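Local coordinates for motility protein FimV (Pseudomonas aeruginosa, PDB 4MBQ) that serves as an inner-membrane hub that regulates cyclic AMP levels by activating the adenylate cyclase CyaB and supports type IV pilus assembly, twitching motility and virulence gene expression, at residues 21-24 with 25-28. Sequence-based numbering, arbitrary orientation.
Sequences KLDL and ARAY
Asp23 and Arg26, three residues apart on helix 15-30, form a salt bridge in which NH1 of Arg26 lies 2.8 Å from OD1 of Asp23. Its geometry is far from straight: the N-H...O angle is 131°, NH1 meets OD1 from above the carboxylate plane, and the two flat groups are turned 55° against each other. The extended Arg26 chain runs back toward the preceding turn because its CG stands beside the backbone N (chi1 -64°). On the way CG passes 3.2 Å from the carbonyl O of Leu22, which lies over one guanidinium face, and NH1 comes within 4.0 Å of CB of Leu22. The other terminal nitrogen, NH2, is salt-bridged to Glu55, which ties this helix to helix 50-62.

The backbone shows regular alpha-helical i to i+4 bonding, from Ala25 N to Lys21 O (2.8 Å) through to Tyr28 N to Leu24 O (3.0 Å). Three helices, 15-30, 34-47 and 50-62, make up this C-terminal piece of FimV, a tetratricopeptide repeat region; Leu22, Ala25 and Tyr28 pack against Val44, Leu41 and Ile40 of helix 34-47, while Lys21 pairs with Glu43 and Glu47.

At its edge the Tyr28 ring meets a backbone carbonyl: CD2 of Tyr28 lies 3.2 Å from O of Leu24, which sits in the ring plane. The Tyr28 hydroxyl hydrogen-bonds Tyr28 of the third subunit, and Leu24 packs on Leu24 of the second.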
loop_
_atom_site.group_PDB
_atom_site.type_symbol
_atom_site.label_atom_id
_atom_site.label_comp_id
_atom_site.label_asym_id
_atom_site.label_seq_id
_atom_site.Cartn_x
_atom_site.Cartn_y
_atom_site.Cartn_z
ATOM N N LYS B 21 -3.281 -4.898 6.948
ATOM C CA LYS B 21 -1.974 -4.499 7.451
ATOM C C LYS B 21 -0.870 -5.439 6.974
ATOM O O LYS B 21 0.262 -5.013 6.763
ATOM C CB LYS B 21 -1.996 -4.388 8.980
ATOM C CG LYS B 21 -2.787 -3.182 9.477
ATOM C CD LYS B 21 -2.881 -3.131 10.994
ATOM C CE LYS B 21 -3.635 -1.881 11.440
ATOM N NZ LYS B 21 -3.807 -1.815 12.913
ATOM N N LEU B 22 -1.207 -6.712 6.796
ATOM C CA LEU B 22 -0.249 -7.684 6.283
ATOM C C LEU B 22 0.172 -7.331 4.859
ATOM O O LEU B 22 1.347 -7.426 4.504
ATOM C CB LEU B 22 -0.830 -9.099 6.330
ATOM C CG LEU B 22 -0.731 -9.814 7.680
ATOM C CD1 LEU B 22 -1.469 -11.145 7.648
ATOM C CD2 LEU B 22 0.728 -10.018 8.043
ATOM N N ASP B 23 -0.792 -6.919 4.045
ATOM C CA ASP B 23 -0.490 -6.504 2.679
ATOM C C ASP B 23 0.280 -5.186 2.655
ATOM O O ASP B 23 1.156 -4.993 1.815
ATOM C CB ASP B 23 -1.762 -6.425 1.835
ATOM C CG ASP B 23 -2.190 -7.781 1.309
ATOM O OD1 ASP B 23 -1.336 -8.508 0.755
ATOM O OD2 ASP B 23 -3.377 -8.130 1.455
ATOM N N LEU B 24 -0.036 -4.294 3.590
ATOM C CA LEU B 24 0.708 -3.045 3.731
ATOM C C LEU B 24 2.156 -3.318 4.121
ATOM O O LEU B 24 3.073 -2.653 3.640
ATOM C CB LEU B 24 0.056 -2.127 4.768
ATOM C CG LEU B 24 -1.198 -1.367 4.342
ATOM C CD1 LEU B 24 -1.539 -0.298 5.368
ATOM C CD2 LEU B 24 -1.014 -0.759 2.964
ATOM N N ALA B 25 2.355 -4.298 4.997
ATOM C CA ALA B 25 3.697 -4.674 5.419
ATOM C C ALA B 25 4.493 -5.214 4.239
ATOM O O ALA B 25 5.670 -4.891 4.077
ATOM C CB ALA B 25 3.640 -5.697 6.543
ATOM N N ARG B 26 3.845 -6.040 3.422
ATOM C CA ARG B 26 4.462 -6.563 2.208
ATOM C C ARG B 26 4.845 -5.423 1.271
ATOM O O ARG B 26 5.861 -5.490 0.578
ATOM C CB ARG B 26 3.522 -7.541 1.494
ATOM C CG ARG B 26 3.213 -8.807 2.290
ATOM C CD ARG B 26 2.264 -9.738 1.539
ATOM N NE ARG B 26 1.906 -10.903 2.344
ATOM C CZ ARG B 26 0.692 -11.138 2.835
ATOM N NH1 ARG B 26 -0.302 -10.294 2.592
ATOM N NH2 ARG B 26 0.468 -12.226 3.563
ATOM N N ALA B 27 4.028 -4.375 1.259
ATOM C CA ALA B 27 4.300 -3.201 0.436
ATOM C C ALA B 27 5.552 -2.473 0.919
ATOM O O ALA B 27 6.378 -2.044 0.111
ATOM C CB ALA B 27 3.104 -2.267 0.437
ATOM N N TYR B 28 5.686 -2.342 2.238
ATOM C CA TYR B 28 6.852 -1.694 2.833
ATOM C C TYR B 28 8.133 -2.466 2.543
ATOM O O TYR B 28 9.185 -1.876 2.297
ATOM C CB TYR B 28 6.673 -1.532 4.347
ATOM C CG TYR B 28 6.031 -0.227 4.760
ATOM C CD1 TYR B 28 6.804 0.891 5.039
ATOM C CD2 TYR B 28 4.652 -0.113 4.876
ATOM C CE1 TYR B 28 6.222 2.087 5.419
ATOM C CE2 TYR B 28 4.062 1.080 5.254
ATOM C CZ TYR B 28 4.851 2.175 5.525
ATOM O OH TYR B 28 4.265 3.360 5.903
#